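Local coordinates for protein transcription elongation factor SPT6 (Candida glabrata, PDB 3PJP) that binds the phosphorylated C-terminal repeat domain of RNA polymerase II through its tandem SH2 domain and probably acts as a histone chaperone during transcription elongation, at residues A[167-170]-A[176-179]; A[76-81]-A[91-96]; A[137-140]-A[146-149]. One frame throughout, in Å; residues are numbered along the deposited sequence.

Contact 1 (A[167-170]-A[176-179]); sequences THTG and YNYP
Gly170 and Pro179 bring the two backbones closest, with Gly170 CA 4.1 Å from Pro179 CA, where the 167-170 turn meets the end of strand 176-178. Two CA-H...O contacts join the chains there: Gly170 CA lies 3.2 Å from Tyr178 O, and Pro179 CA lies 3.5 Å from Thr169 O. Having no side chain, Gly170 can hold its unusual extended backbone angles this close to the Tyr178 carbonyl.

The side-chain contact is built on Asn177, which reaches into the turn because its CG stands opposite the backbone N (chi1 -156°). Asn177 ND2 donates to Thr167 OG1 at 2.7 Å; the bond is somewhat bent, 146° at the hydrogen, but the acceptor lies within 5° of the amide plane. Thr169 meets the same amide differently. Its hydroxyl stands over the flat face, with Thr169 OG1 3.0 Å from Asn177 CG, the two side chains crossing at about a right angle. The Thr167 hydroxyl also accepts from the backbone, Thr169 N to Thr167 OG1 being 3.1 Å, which makes an ST turn. One oxygen therefore shapes the turn and receives the incoming amide. The backbone bond from Thr167 N to Gly170 O, 2.8 Å, closes the turn further. A water donates to Asn177 O at 2.9 Å and reaches Thr169 O and OG1 weakly.

The turn links strand 159-166 to strand 171-173 in the C-terminal part of the tandem. Tyr178 pairs through its backbone with Phe171, sends its ring against Leu184 and Leu191 of helix 181-191, and has its hydroxyl hydrogen-bonded to Asn175, while His168 leans on Gln81 and Tyr83 of strand 81-83.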
loop_
_atom_site.group_PDB
_atom_site.type_symbol
_atom_site.label_atom_id
_atom_site.label_comp_id
_atom_site.label_asym_id
_atom_site.label_seq_id
_atom_site.Cartn_x
_atom_site.Cartn_y
_atom_site.Cartn_z
ATOM N N THR A 167 1.794 4.055 -0.337
ATOM C CA THR A 167 2.874 4.289 -1.300
ATOM C C THR A 167 4.223 4.202 -0.602
ATOM O O THR A 167 4.296 4.015 0.610
ATOM C CB THR A 167 2.764 5.655 -1.994
ATOM O OG1 THR A 167 3.181 6.678 -1.084
ATOM C CG2 THR A 167 1.324 5.915 -2.468
ATOM N N HIS A 168 5.299 4.316 -1.369
ATOM C CA HIS A 168 6.625 4.272 -0.766
ATOM C C HIS A 168 6.977 5.552 -0.009
ATOM O O HIS A 168 7.950 5.586 0.738
ATOM C CB HIS A 168 7.707 3.925 -1.803
ATOM C CG HIS A 168 7.952 4.994 -2.828
ATOM N ND1 HIS A 168 7.111 5.215 -3.897
ATOM C CD2 HIS A 168 8.974 5.873 -2.970
ATOM C CE1 HIS A 168 7.591 6.195 -4.641
ATOM N NE2 HIS A 168 8.724 6.608 -4.103
ATOM N N THR A 169 6.167 6.595 -0.182
ATOM C CA THR A 169 6.418 7.865 0.496
ATOM C C THR A 169 5.399 8.161 1.591
ATOM O O THR A 169 5.601 9.062 2.398
ATOM C CB THR A 169 6.480 9.056 -0.488
ATOM O OG1 THR A 169 5.229 9.204 -1.167
ATOM C CG2 THR A 169 7.592 8.842 -1.517
ATOM N N GLY A 170 4.310 7.396 1.641
ATOM C CA GLY A 170 3.313 7.646 2.665
ATOM C C GLY A 170 1.965 7.060 2.306
ATOM O O GLY A 170 1.885 6.057 1.596
ATOM N N TYR A 176 -3.081 14.342 -1.031
ATOM C CA TYR A 176 -1.677 14.271 -0.676
ATOM C C TYR A 176 -1.249 12.868 -0.294
ATOM O O TYR A 176 -2.064 12.041 0.112
ATOM C CB TYR A 176 -1.372 15.179 0.516
ATOM C CG TYR A 176 -1.749 16.636 0.347
ATOM C CD1 TYR A 176 -1.756 17.248 -0.907
ATOM C CD2 TYR A 176 -2.071 17.397 1.448
ATOM C CE1 TYR A 176 -2.095 18.598 -1.039
ATOM C CE2 TYR A 176 -2.414 18.733 1.324
ATOM C CZ TYR A 176 -2.419 19.322 0.079
ATOM O OH TYR A 176 -2.764 20.648 -0.040
ATOM N N ASN A 177 0.051 12.640 -0.402
ATOM C CA ASN A 177 0.700 11.448 0.093
ATOM C C ASN A 177 1.196 11.778 1.490
ATOM O O ASN A 177 2.298 12.308 1.649
ATOM C CB ASN A 177 1.873 11.122 -0.827
ATOM C CG ASN A 177 2.254 9.682 -0.773
ATOM O OD1 ASN A 177 2.529 9.147 0.297
ATOM N ND2 ASN A 177 2.236 9.021 -1.925
ATOM N N TYR A 178 0.378 11.524 2.504
ATOM C CA TYR A 178 0.719 11.889 3.878
ATOM C C TYR A 178 1.851 11.013 4.410
ATOM O O TYR A 178 1.750 9.789 4.417
ATOM C CB TYR A 178 -0.546 11.820 4.772
ATOM C CG TYR A 178 -1.610 12.808 4.333
ATOM C CD1 TYR A 178 -1.588 14.127 4.775
ATOM C CD2 TYR A 178 -2.614 12.433 3.441
ATOM C CE1 TYR A 178 -2.541 15.039 4.362
ATOM C CE2 TYR A 178 -3.582 13.352 3.014
ATOM C CZ TYR A 178 -3.531 14.655 3.480
ATOM O OH TYR A 178 -4.469 15.593 3.090
ATOM N N PRO A 179 2.959 11.638 4.835
ATOM C CA PRO A 179 4.145 10.806 5.092
ATOM C C PRO A 179 4.113 9.985 6.382
ATOM O O PRO A 179 4.934 9.064 6.515
ATOM C CB PRO A 179 5.286 11.829 5.162
ATOM C CG PRO A 179 4.753 13.065 4.479
ATOM C CD PRO A 179 3.284 13.074 4.762
HETATM O O HOH W 1 4.992 11.860 0.735
#

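Contact 2 (A[76-81]-A[91-96]); sequences LVVEGQ and VEYLQN
Val78 and Tyr93 form the tightly packed part of this contact, a methyl group set over an aromatic face. Val78 CG1 lies 3.6 Å from the centroid of the Tyr93 ring, 21° off the ring normal, which meets the geometry of a CH-pi contact. The methyl is displaced toward the rim, so its closest atom pair is Val78 CG1 to Tyr93 CE1 at 3.4 Å. Tyr93 extends from helix 86-105 toward the strand with its CG trans to the backbone N (chi1 178°), while the valine side chain crosses it at roughly a right angle. Val59 and Tyr83 touch both side chains and belong to the same buried cluster.

At the phenol end the character changes: Glu79 is exposed and its link to the helix segment is one polar bond. Tyr93 OH donates to Glu79 OE2 at 2.7 Å. The carboxylate oxygen lies near the ring plane at its edge, but the hydroxyl meets that oxygen from well above the carboxylate plane, the two planes standing 72° apart. Lys97, one helical turn on, joins Glu79 OE2 in a salt bridge and Tyr93 OH in a hydrogen bond, so its charge would be expected to stabilise the carboxylate.

Glu79 gets there from a type I' turn running from Val78 to Gln81, closed by Val78 N to Gln81 O and Gln81 N to Val78 O, each 2.9 Å. The result is a tight beta hairpin packed against a helix, consistent with the SH2 fold of the N-terminal half, a beta sheet flanked by helices.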
loop_
_atom_site.group_PDB
_atom_site.type_symbol
_atom_site.label_atom_id
_atom_site.label_comp_id
_atom_site.label_asym_id
_atom_site.label_seq_id
_atom_site.Cartn_x
_atom_site.Cartn_y
_atom_site.Cartn_z
ATOM N N LEU A 76 16.099 2.469 -13.378
ATOM C CA LEU A 76 14.896 1.682 -13.135
ATOM C C LEU A 76 13.831 2.550 -12.507
ATOM O O LEU A 76 14.102 3.267 -11.555
ATOM C CB LEU A 76 15.213 0.527 -12.189
ATOM C CG LEU A 76 16.373 -0.399 -12.572
ATOM C CD1 LEU A 76 16.601 -1.398 -11.452
ATOM C CD2 LEU A 76 16.140 -1.105 -13.907
ATOM N N VAL A 77 12.615 2.455 -13.030
ATOM C CA VAL A 77 11.531 3.334 -12.579
ATOM C C VAL A 77 10.454 2.542 -11.849
ATOM O O VAL A 77 9.953 1.540 -12.362
ATOM C CB VAL A 77 10.895 4.078 -13.757
ATOM C CG1 VAL A 77 9.857 5.088 -13.246
ATOM C CG2 VAL A 77 11.964 4.800 -14.553
ATOM N N VAL A 78 10.127 2.972 -10.632
ATOM C CA VAL A 78 9.023 2.380 -9.891
ATOM C C VAL A 78 8.081 3.491 -9.450
ATOM O O VAL A 78 8.495 4.425 -8.772
ATOM C CB VAL A 78 9.483 1.628 -8.638
ATOM C CG1 VAL A 78 8.294 0.892 -8.012
ATOM C CG2 VAL A 78 10.570 0.631 -8.990
ATOM N N GLU A 79 6.820 3.366 -9.854
ATOM C CA GLU A 79 5.794 4.354 -9.524
ATOM C C GLU A 79 6.282 5.788 -9.669
ATOM O O GLU A 79 6.143 6.609 -8.751
ATOM C CB GLU A 79 5.249 4.092 -8.120
ATOM C CG GLU A 79 4.701 2.685 -7.968
ATOM C CD GLU A 79 3.831 2.518 -6.744
ATOM O OE1 GLU A 79 3.388 3.540 -6.177
ATOM O OE2 GLU A 79 3.584 1.358 -6.356
ATOM N N GLY A 80 6.874 6.086 -10.821
ATOM C CA GLY A 80 7.225 7.455 -11.152
ATOM C C GLY A 80 8.568 7.905 -10.615
ATOM O O GLY A 80 9.043 8.988 -10.949
ATOM N N GLN A 81 9.191 7.072 -9.791
ATOM C CA GLN A 81 10.474 7.421 -9.206
ATOM C C GLN A 81 11.639 6.683 -9.866
ATOM O O GLN A 81 11.596 5.458 -10.043
ATOM C CB GLN A 81 10.479 7.138 -7.705
ATOM C CG GLN A 81 11.810 7.454 -7.064
ATOM C CD GLN A 81 12.152 8.918 -7.204
ATOM O OE1 GLN A 81 11.344 9.780 -6.863
ATOM N NE2 GLN A 81 13.341 9.212 -7.726
ATOM N N VAL A 91 16.125 -0.828 -0.752
ATOM C CA VAL A 91 16.317 0.057 0.396
ATOM C C VAL A 91 15.372 1.260 0.441
ATOM O O VAL A 91 14.795 1.560 1.486
ATOM C CB VAL A 91 17.769 0.562 0.479
ATOM C CG1 VAL A 91 17.904 1.647 1.534
ATOM C CG2 VAL A 91 18.695 -0.611 0.760
ATOM N N GLU A 92 15.200 1.942 -0.685
ATOM C CA GLU A 92 14.481 3.220 -0.668
ATOM C C GLU A 92 12.995 3.081 -0.978
ATOM O O GLU A 92 12.189 3.921 -0.553
ATOM C CB GLU A 92 15.118 4.216 -1.640
ATOM C CG GLU A 92 16.557 4.625 -1.271
ATOM C CD GLU A 92 17.181 5.518 -2.319
ATOM O OE1 GLU A 92 16.489 5.842 -3.309
ATOM O OE2 GLU A 92 18.370 5.883 -2.165
ATOM N N TYR A 93 12.636 2.074 -1.766
ATOM C CA TYR A 93 11.245 1.856 -2.146
ATOM C C TYR A 93 10.594 0.772 -1.291
ATOM O O TYR A 93 9.675 1.045 -0.519
ATOM C CB TYR A 93 11.121 1.478 -3.625
ATOM C CG TYR A 93 9.688 1.195 -4.044
ATOM C CD1 TYR A 93 8.857 2.218 -4.480
ATOM C CD2 TYR A 93 9.166 -0.089 -3.980
ATOM C CE1 TYR A 93 7.547 1.964 -4.852
ATOM C CE2 TYR A 93 7.872 -0.349 -4.348
ATOM C CZ TYR A 93 7.064 0.684 -4.779
ATOM O OH TYR A 93 5.767 0.420 -5.145
ATOM N N LEU A 94 11.067 -0.465 -1.420
ATOM C CA LEU A 94 10.393 -1.575 -0.753
ATOM C C LEU A 94 10.444 -1.514 0.775
ATOM O O LEU A 94 9.422 -1.689 1.432
ATOM C CB LEU A 94 10.917 -2.934 -1.238
ATOM C CG LEU A 94 10.108 -4.099 -0.672
ATOM C CD1 LEU A 94 8.652 -4.047 -1.102
ATOM C CD2 LEU A 94 10.728 -5.445 -1.062
ATOM N N GLN A 95 11.620 -1.305 1.348
ATOM C CA GLN A 95 11.735 -1.285 2.804
ATOM C C GLN A 95 10.900 -0.141 3.393
ATOM O O GLN A 95 10.402 -0.237 4.514
ATOM C CB GLN A 95 13.203 -1.236 3.252
ATOM C CG GLN A 95 13.861 -2.624 3.253
ATOM C CD GLN A 95 15.377 -2.588 3.404
ATOM O OE1 GLN A 95 15.949 -1.592 3.850
ATOM N NE2 GLN A 95 16.034 -3.684 3.027
ATOM N N ASN A 96 10.742 0.925 2.621
ATOM C CA ASN A 96 9.905 2.043 3.028
ATOM C C ASN A 96 8.440 1.681 3.072
ATOM O O ASN A 96 7.748 1.964 4.045
ATOM C CB ASN A 96 10.093 3.226 2.089
ATOM C CG ASN A 96 10.955 4.282 2.692
ATOM O OD1 ASN A 96 10.818 4.597 3.874
ATOM N ND2 ASN A 96 11.868 4.838 1.895
#

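Contact 3 (A[137-140]-A[146-149]); sequences FSLN and WFYL
Asn140 turns its CG away from the backbone N (chi1 -172°) and Tyr148 places its CG opposite the carbonyl carbon (chi1 -57°), rotations that lay the amide against the phenol ring. The two planes are only 22° apart, a stacked arrangement in which Asn140 ND2 comes 3.4 Å from Tyr148 CE1. Closer to the chain, Asn140 CB sits over the same ring, in CH-pi geometry 4.2 Å from the Tyr148 centroid. Ser138 OG approaches that ring at its edge instead. The amide is held at both ends: Asn140 ND2 donates at 2.9 Å to a water, which in turn donates to Phe147 O, and Asn140 OD1 accepts from Asn143.

Antiparallel pairing fixes this register. Ser138 and Tyr148 form a hydrogen-bonded pair, with Ser138 N to Tyr148 O 3.1 Å and Tyr148 N to Ser138 O 2.8 Å, and Asn140 N adds a bond of 3.0 Å to Trp146 O. In the flanking non-hydrogen-bonded pairs, apolar side chains run alongside each other, as Leu139 CD2 and Phe147 CE1 do at 3.5 Å.

This beta hairpin lies within the C-terminal sheet, strand 146-152 being followed by strand 159-166. Phe137 and Leu149 face helix 181-191, with Phe137 and Phe147 also touching helix 86-105, whereas Ser138 and Tyr148 meet Val118 and Lys115 of helix 115-128.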
loop_
_atom_site.group_PDB
_atom_site.type_symbol
_atom_site.label_atom_id
_atom_site.label_comp_id
_atom_site.label_asym_id
_atom_site.label_seq_id
_atom_site.Cartn_x
_atom_site.Cartn_y
_atom_site.Cartn_z
ATOM N N PHE A 137 -9.154 2.481 10.388
ATOM C CA PHE A 137 -8.532 2.002 9.161
ATOM C C PHE A 137 -8.601 0.487 9.175
ATOM O O PHE A 137 -8.520 -0.133 10.240
ATOM C CB PHE A 137 -7.056 2.430 9.096
ATOM C CG PHE A 137 -6.845 3.910 9.153
ATOM C CD1 PHE A 137 -6.979 4.689 8.015
ATOM C CD2 PHE A 137 -6.501 4.525 10.343
ATOM C CE1 PHE A 137 -6.777 6.055 8.065
ATOM C CE2 PHE A 137 -6.299 5.897 10.400
ATOM C CZ PHE A 137 -6.433 6.658 9.265
ATOM N N SER A 138 -8.762 -0.106 7.996
ATOM C CA SER A 138 -8.679 -1.555 7.843
ATOM C C SER A 138 -8.109 -1.923 6.471
ATOM O O SER A 138 -8.040 -1.095 5.567
ATOM C CB SER A 138 -10.058 -2.195 8.062
ATOM O OG SER A 138 -10.978 -1.728 7.100
ATOM N N LEU A 139 -7.665 -3.169 6.316
ATOM C CA LEU A 139 -7.059 -3.582 5.067
ATOM C C LEU A 139 -8.081 -3.863 3.981
ATOM O O LEU A 139 -9.112 -4.486 4.226
ATOM C CB LEU A 139 -6.186 -4.815 5.288
ATOM C CG LEU A 139 -4.760 -4.517 5.747
ATOM C CD1 LEU A 139 -4.088 -5.790 6.263
ATOM C CD2 LEU A 139 -3.961 -3.913 4.604
ATOM N N ASN A 140 -7.793 -3.383 2.778
ATOM C CA ASN A 140 -8.590 -3.716 1.604
ATOM C C ASN A 140 -8.044 -5.013 1.026
ATOM O O ASN A 140 -7.018 -5.026 0.352
ATOM C CB ASN A 140 -8.513 -2.587 0.569
ATOM C CG ASN A 140 -9.489 -2.776 -0.597
ATOM O OD1 ASN A 140 -9.779 -3.908 -1.015
ATOM N ND2 ASN A 140 -9.998 -1.669 -1.126
ATOM N N TRP A 146 -4.216 -1.187 -0.580
ATOM C CA TRP A 146 -5.187 -0.155 -0.193
ATOM C C TRP A 146 -5.694 -0.432 1.211
ATOM O O TRP A 146 -5.659 -1.567 1.685
ATOM C CB TRP A 146 -6.374 -0.101 -1.159
ATOM C CG TRP A 146 -6.072 0.521 -2.494
ATOM C CD1 TRP A 146 -5.558 -0.102 -3.591
ATOM C CD2 TRP A 146 -6.288 1.878 -2.866
ATOM N NE1 TRP A 146 -5.433 0.789 -4.629
ATOM C CE2 TRP A 146 -5.882 2.013 -4.208
ATOM C CE3 TRP A 146 -6.788 2.997 -2.196
ATOM C CZ2 TRP A 146 -5.953 3.227 -4.888
ATOM C CZ3 TRP A 146 -6.845 4.205 -2.870
ATOM C CH2 TRP A 146 -6.427 4.309 -4.201
ATOM N N PHE A 147 -6.160 0.633 1.859
ATOM C CA PHE A 147 -6.800 0.570 3.151
ATOM C C PHE A 147 -8.167 1.238 3.013
ATOM O O PHE A 147 -8.358 2.145 2.181
ATOM C CB PHE A 147 -5.994 1.347 4.190
ATOM C CG PHE A 147 -4.684 0.712 4.535
ATOM C CD1 PHE A 147 -4.573 -0.106 5.647
ATOM C CD2 PHE A 147 -3.569 0.934 3.752
ATOM C CE1 PHE A 147 -3.363 -0.699 5.975
ATOM C CE2 PHE A 147 -2.353 0.345 4.073
ATOM C CZ PHE A 147 -2.258 -0.473 5.187
ATOM N N TYR A 148 -9.115 0.797 3.829
ATOM C CA TYR A 148 -10.338 1.568 4.004
ATOM C C TYR A 148 -10.166 2.557 5.147
ATOM O O TYR A 148 -9.452 2.286 6.114
ATOM C CB TYR A 148 -11.532 0.671 4.318
ATOM C CG TYR A 148 -11.812 -0.385 3.296
ATOM C CD1 TYR A 148 -12.259 -0.054 2.023
ATOM C CD2 TYR A 148 -11.645 -1.725 3.611
ATOM C CE1 TYR A 148 -12.529 -1.043 1.088
ATOM C CE2 TYR A 148 -11.904 -2.716 2.690
ATOM C CZ TYR A 148 -12.348 -2.376 1.431
ATOM O OH TYR A 148 -12.609 -3.390 0.528
ATOM N N LEU A 149 -10.806 3.712 5.012
ATOM C CA LEU A 149 -10.959 4.668 6.093
ATOM C C LEU A 149 -12.461 4.820 6.280
ATOM O O LEU A 149 -13.133 5.418 5.449
ATOM C CB LEU A 149 -10.327 6.004 5.709
ATOM C CG LEU A 149 -10.602 7.273 6.526
ATOM C CD1 LEU A 149 -10.579 7.039 8.031
ATOM C CD2 LEU A 149 -9.583 8.332 6.146
HETATM O O HOH W 2 -9.451 1.055 -0.274
HETATM O O HOH W 3 -4.439 -4.048 1.026
#

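Contacts 1 and 2 touch directly although they belong to different halves of the tandem: His168 CG lies 3.4 Å from Tyr93 CD1, with the ring planes at about 40°, and His168 O is 3.5 Å from Asn96 CB. Their centres are about 12 Å apart. Contacts 1 and 3 do not touch, nearest atoms being about 7 Å apart, but both reach the C-terminal sheet. Contacts 2 and 3, with centres about 22 Å apart, are bridged by helix 86-105: it carries Tyr93 in contact 2 and, farther along, Leu101 and Leu104, which meet aromatic side chains of contact 3. The two halves thus pack through a shared helix and a direct ring contact.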